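Local coordinates for acyl-CoA thioesterase (Alicyclobacillus acidocaldarius subsp. acidocaldarius, PDB 3RQB), which probably hydrolyses acyl-CoA thioesters through a double hot dog fold, although its substrate and biological role are not established, at residues B[88-96]-B[108-116]. Sequence-based numbering, arbitrary orientation.
Sequences NRSTQHFTL and ATAVFGIRR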
ATOM      1  N   ASN B  88      -3.770  -5.891 -20.657  1.00 60.90           N
ATOM      2  CA  ASN B  88      -5.184  -5.800 -20.962  1.00 63.33           C
ATOM      3  C   ASN B  88      -5.437  -4.542 -21.782  1.00 62.98           C
ATOM      4  O   ASN B  88      -4.490  -3.816 -22.092  1.00 55.52           O
ATOM      5  CB  ASN B  88      -5.981  -5.820 -19.661  1.00 62.38           C
ATOM      6  CG  ASN B  88      -5.553  -6.961 -18.738  1.00 59.60           C
ATOM      7  OD1 ASN B  88      -5.245  -8.064 -19.194  1.00 60.39           O
ATOM      8  ND2 ASN B  88      -5.518  -6.693 -17.439  1.00 55.64           N
ATOM      9  N   ARG B  89      -6.684  -4.287 -22.166  1.00 65.29           N
ATOM     10  CA  ARG B  89      -6.940  -3.162 -23.058  1.00 66.02           C
ATOM     11  C   ARG B  89      -6.340  -1.890 -22.498  1.00 64.66           C
ATOM     12  O   ARG B  89      -5.418  -1.316 -23.073  1.00 62.47           O
ATOM     13  CB  ARG B  89      -8.435  -2.968 -23.292  1.00 78.31           C
ATOM     14  CG  ARG B  89      -8.946  -3.714 -24.500  1.00 94.16           C
ATOM     15  CD  ARG B  89      -8.050  -3.449 -25.705  1.00110.18           C
ATOM     16  NE  ARG B  89      -8.095  -4.544 -26.677  1.00120.93           N
ATOM     17  CZ  ARG B  89      -7.069  -4.925 -27.439  1.00122.81           C
ATOM     18  NH1 ARG B  89      -5.897  -4.302 -27.356  1.00120.01           N
ATOM     19  NH2 ARG B  89      -7.216  -5.935 -28.286  1.00124.82           N
ATOM     20  N   SER B  90      -6.894  -1.458 -21.374  1.00 63.87           N
ATOM     21  CA  SER B  90      -6.515  -0.215 -20.722  1.00 60.32           C
ATOM     22  C   SER B  90      -5.516  -0.355 -19.573  1.00 55.70           C
ATOM     23  O   SER B  90      -5.248   0.618 -18.873  1.00 57.18           O
ATOM     24  CB  SER B  90      -7.772   0.496 -20.232  1.00 68.93           C
ATOM     25  OG  SER B  90      -8.692  -0.447 -19.708  1.00 77.87           O
ATOM     26  N   THR B  91      -5.009  -1.557 -19.324  1.00 53.92           N
ATOM     27  CA  THR B  91      -4.281  -1.781 -18.070  1.00 46.22           C
ATOM     28  C   THR B  91      -3.175  -2.862 -18.111  1.00 51.48           C
ATOM     29  O   THR B  91      -3.289  -3.851 -18.839  1.00 63.72           O
ATOM     30  CB  THR B  91      -5.299  -2.075 -16.956  1.00 48.66           C
ATOM     31  OG1 THR B  91      -4.819  -1.565 -15.713  1.00 51.04           O
ATOM     32  CG2 THR B  91      -5.590  -3.568 -16.846  1.00 53.39           C
ATOM     33  N   GLN B  92      -2.107  -2.663 -17.333  1.00 50.39           N
ATOM     34  CA  GLN B  92      -0.921  -3.542 -17.363  1.00 49.94           C
ATOM     35  C   GLN B  92      -0.230  -3.760 -15.994  1.00 50.49           C
ATOM     36  O   GLN B  92       0.011  -2.800 -15.259  1.00 52.30           O
ATOM     37  CB  GLN B  92       0.095  -2.974 -18.352  1.00 51.27           C
ATOM     38  CG  GLN B  92       1.172  -3.949 -18.772  1.00 55.84           C
ATOM     39  CD  GLN B  92       2.228  -3.289 -19.629  1.00 61.76           C
ATOM     40  OE1 GLN B  92       2.397  -2.070 -19.593  1.00 61.40           O
ATOM     41  NE2 GLN B  92       2.946  -4.089 -20.407  1.00 66.61           N
ATOM     42  N   HIS B  93       0.125  -5.008 -15.675  1.00 46.91           N
ATOM     43  CA  HIS B  93       0.743  -5.335 -14.381  1.00 46.20           C
ATOM     44  C   HIS B  93       2.184  -5.840 -14.507  1.00 48.03           C
ATOM     45  O   HIS B  93       2.456  -6.747 -15.298  1.00 46.56           O
ATOM     46  CB  HIS B  93      -0.056  -6.420 -13.658  1.00 45.59           C
ATOM     47  CG  HIS B  93      -1.340  -5.946 -13.059  1.00 51.88           C
ATOM     48  ND1 HIS B  93      -2.463  -5.684 -13.814  1.00 52.80           N
ATOM     49  CD2 HIS B  93      -1.690  -5.720 -11.769  1.00 63.00           C
ATOM     50  CE1 HIS B  93      -3.448  -5.305 -13.018  1.00 58.60           C
ATOM     51  NE2 HIS B  93      -3.006  -5.317 -11.773  1.00 66.30           N
ATOM     52  N   PHE B  94       3.091  -5.292 -13.696  1.00 44.16           N
ATOM     53  CA  PHE B  94       4.503  -5.697 -13.715  1.00 38.84           C
ATOM     54  C   PHE B  94       4.957  -6.354 -12.422  1.00 34.01           C
ATOM     55  O   PHE B  94       4.488  -6.005 -11.339  1.00 32.17           O
ATOM     56  CB  PHE B  94       5.412  -4.493 -13.974  1.00 44.01           C
ATOM     57  CG  PHE B  94       5.487  -4.085 -15.415  1.00 53.23           C
ATOM     58  CD1 PHE B  94       4.521  -3.256 -15.965  1.00 55.29           C
ATOM     59  CD2 PHE B  94       6.530  -4.520 -16.219  1.00 56.49           C
ATOM     60  CE1 PHE B  94       4.587  -2.881 -17.297  1.00 58.54           C
ATOM     61  CE2 PHE B  94       6.605  -4.146 -17.552  1.00 58.76           C
ATOM     62  CZ  PHE B  94       5.628  -3.326 -18.094  1.00 58.28           C
ATOM     63  N   THR B  95       5.893  -7.290 -12.541  1.00 41.14           N
ATOM     64  CA  THR B  95       6.537  -7.904 -11.376  1.00 47.73           C
ATOM     65  C   THR B  95       8.045  -7.695 -11.472  1.00 49.47           C
ATOM     66  O   THR B  95       8.667  -8.068 -12.463  1.00 51.73           O
ATOM     67  CB  THR B  95       6.234  -9.417 -11.283  1.00 49.50           C
ATOM     68  OG1 THR B  95       4.926  -9.616 -10.726  1.00 52.94           O
ATOM     69  CG2 THR B  95       7.271 -10.118 -10.409  1.00 52.94           C
ATOM     70  N   LEU B  96       8.643  -7.090 -10.456  1.00 47.41           N
ATOM     71  CA  LEU B  96      10.061  -6.769 -10.557  1.00 50.79           C
ATOM     72  C   LEU B  96      10.898  -7.269  -9.398  1.00 53.12           C
ATOM     73  O   LEU B  96      10.430  -7.411  -8.259  1.00 45.97           O
ATOM     74  CB  LEU B  96      10.280  -5.270 -10.728  1.00 60.22           C
ATOM     75  CG  LEU B  96       9.344  -4.564 -11.700  1.00 64.83           C
ATOM     76  CD1 LEU B  96       8.099  -4.096 -10.963  1.00 66.47           C
ATOM     77  CD2 LEU B  96      10.050  -3.395 -12.339  1.00 65.55           C
ATOM     78  N   ALA B 108       9.211  -5.481  -6.295  1.00 51.41           N
ATOM     79  CA  ALA B 108       8.183  -4.479  -6.494  1.00 48.18           C
ATOM     80  C   ALA B 108       7.114  -4.996  -7.437  1.00 47.71           C
ATOM     81  O   ALA B 108       7.374  -5.866  -8.269  1.00 51.00           O
ATOM     82  CB  ALA B 108       8.797  -3.193  -7.041  1.00 45.57           C
ATOM     83  N   THR B 109       5.908  -4.466  -7.295  1.00 42.32           N
ATOM     84  CA  THR B 109       4.855  -4.724  -8.262  1.00 45.96           C
ATOM     85  C   THR B 109       4.327  -3.370  -8.722  1.00 45.51           C
ATOM     86  O   THR B 109       4.306  -2.401  -7.957  1.00 39.45           O
ATOM     87  CB  THR B 109       3.709  -5.609  -7.686  1.00 61.42           C
ATOM     88  OG1 THR B 109       3.060  -4.931  -6.599  1.00 63.38           O
ATOM     89  CG2 THR B 109       4.247  -6.954  -7.195  1.00 59.74           C
ATOM     90  N   ALA B 110       3.918  -3.295  -9.980  1.00 47.57           N
ATOM     91  CA  ALA B 110       3.426  -2.036 -10.515  1.00 43.89           C
ATOM     92  C   ALA B 110       2.231  -2.232 -11.434  1.00 47.52           C
ATOM     93  O   ALA B 110       2.081  -3.269 -12.100  1.00 48.78           O
ATOM     94  CB  ALA B 110       4.541  -1.284 -11.243  1.00 30.61           C
ATOM     95  N   VAL B 111       1.385  -1.213 -11.467  1.00 39.92           N
ATOM     96  CA  VAL B 111       0.246  -1.224 -12.348  1.00 34.93           C
ATOM     97  C   VAL B 111       0.332  -0.034 -13.277  1.00 38.25           C
ATOM     98  O   VAL B 111       0.409   1.101 -12.827  1.00 32.97           O
ATOM     99  CB  VAL B 111      -1.050  -1.150 -11.552  1.00 29.40           C
ATOM    100  CG1 VAL B 111      -2.236  -1.375 -12.471  1.00 25.07           C
ATOM    101  CG2 VAL B 111      -1.028  -2.187 -10.427  1.00 34.14           C
ATOM    102  N   PHE B 112       0.322  -0.303 -14.577  1.00 47.94           N
ATOM    103  CA  PHE B 112       0.259   0.744 -15.591  1.00 48.30           C
ATOM    104  C   PHE B 112      -1.089   0.685 -16.261  1.00 45.07           C
ATOM    105  O   PHE B 112      -1.691  -0.378 -16.352  1.00 47.34           O
ATOM    106  CB  PHE B 112       1.325   0.539 -16.655  1.00 49.72           C
ATOM    107  CG  PHE B 112       2.686   0.939 -16.221  1.00 55.80           C
ATOM    108  CD1 PHE B 112       3.360   0.213 -15.252  1.00 58.34           C
ATOM    109  CD2 PHE B 112       3.304   2.035 -16.788  1.00 60.83           C
ATOM    110  CE1 PHE B 112       4.631   0.575 -14.858  1.00 56.22           C
ATOM    111  CE2 PHE B 112       4.575   2.404 -16.395  1.00 63.89           C
ATOM    112  CZ  PHE B 112       5.240   1.672 -15.427  1.00 57.44           C
ATOM    113  N   GLY B 113      -1.567   1.828 -16.732  1.00 42.34           N
ATOM    114  CA  GLY B 113      -2.830   1.859 -17.436  1.00 44.32           C
ATOM    115  C   GLY B 113      -3.044   3.149 -18.195  1.00 49.39           C
ATOM    116  O   GLY B 113      -2.435   4.177 -17.890  1.00 42.88           O
ATOM    117  N   ILE B 114      -3.912   3.090 -19.197  1.00 56.18           N
ATOM    118  CA  ILE B 114      -4.292   4.273 -19.945  1.00 51.17           C
ATOM    119  C   ILE B 114      -5.608   4.780 -19.408  1.00 54.18           C
ATOM    120  O   ILE B 114      -6.610   4.051 -19.400  1.00 60.65           O
ATOM    121  CB  ILE B 114      -4.461   3.960 -21.432  1.00 45.69           C
ATOM    122  CG1 ILE B 114      -3.177   3.322 -21.979  1.00 51.06           C
ATOM    123  CG2 ILE B 114      -4.857   5.237 -22.196  1.00 37.96           C
ATOM    124  CD1 ILE B 114      -3.409   2.070 -22.816  1.00 51.51           C
ATOM    125  N   ARG B 115      -5.612   6.028 -18.954  1.00 55.71           N
ATOM    126  CA  ARG B 115      -6.826   6.594 -18.375  1.00 63.44           C
ATOM    127  C   ARG B 115      -7.414   7.787 -19.131  1.00 68.79           C
ATOM    128  O   ARG B 115      -6.706   8.561 -19.795  1.00 65.54           O
ATOM    129  CB  ARG B 115      -6.651   6.907 -16.881  1.00 62.33           C
ATOM    130  CG  ARG B 115      -5.334   7.557 -16.525  1.00 65.68           C
ATOM    131  CD  ARG B 115      -4.972   7.336 -15.058  1.00 67.39           C
ATOM    132  NE  ARG B 115      -5.859   8.032 -14.124  1.00 61.07           N
ATOM    133  CZ  ARG B 115      -5.459   8.506 -12.950  1.00 47.76           C
ATOM    134  NH1 ARG B 115      -4.194   8.360 -12.580  1.00 36.43           N
ATOM    135  NH2 ARG B 115      -6.314   9.132 -12.152  1.00 49.50           N
ATOM    136  N   ARG B 116      -8.733   7.901 -19.008  1.00 72.16           N
ATOM    137  CA  ARG B 116      -9.520   8.924 -19.675  1.00 71.71           C
ATOM    138  C   ARG B 116     -10.279   9.719 -18.597  1.00 69.01           C
ATOM    139  O   ARG B 116     -10.443   9.250 -17.466  1.00 67.62           O
ATOM    140  CB  ARG B 116     -10.458   8.270 -20.707  1.00 71.24           C
ATOM    141  CG  ARG B 116      -9.713   7.463 -21.803  1.00122.83           C
ATOM    142  CD  ARG B 116     -10.522   6.278 -22.364  1.00121.99           C
ATOM    143  NE  ARG B 116     -10.127   4.997 -21.774  1.00120.50           N
ATOM    144  CZ  ARG B 116     -10.577   3.808 -22.173  1.00119.27           C
ATOM    145  NH1 ARG B 116     -11.442   3.721 -23.178  1.00118.56           N
ATOM    146  NH2 ARG B 116     -10.155   2.703 -21.569  1.00117.10           N
TER
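Phe-94 and Phe-112 both turn CG anti to their own carbonyl carbon (chi1 -79° and -77°), which swings the two rings together on one face of the hairpin; CD1 of Phe-94 lies 3.7 Å from CD1 of Phe-112, with the ring planes inclined at 64°. Ala-51, Ala-52 and Met-53 of helix 41-53 pack against this face, where CD1 of Leu-96 also reaches to 4.1 Å from CB of Ala-108. Beside the phenylalanines, the extended side chain of Gln-92 passes CB of Phe-112, and its OE1 accepts a hydrogen bond from the backbone N of Leu-59. On the other face, Val-111 lies alongside His-93 and sets CG1 over the imidazole, 4.2 Å from the ring centroid, while Phe-69 of the second subunit packs on the same histidine. With alanine in place of His-93, Val-111 and Phe-69 of the second subunit would probably both lose the ring they pack against. Paired backbone hydrogen bonds join Gln-92 to Phe-112, Phe-94 to Ala-110 and Leu-96 to Ala-108, and Ile-114 N extends the pairing to Ser-90 O at 2.8 Å. The result is an antiparallel beta hairpin with its phenylalanine-bearing face against the central helix, as in the hot dog fold of acyl-CoA thioesterases.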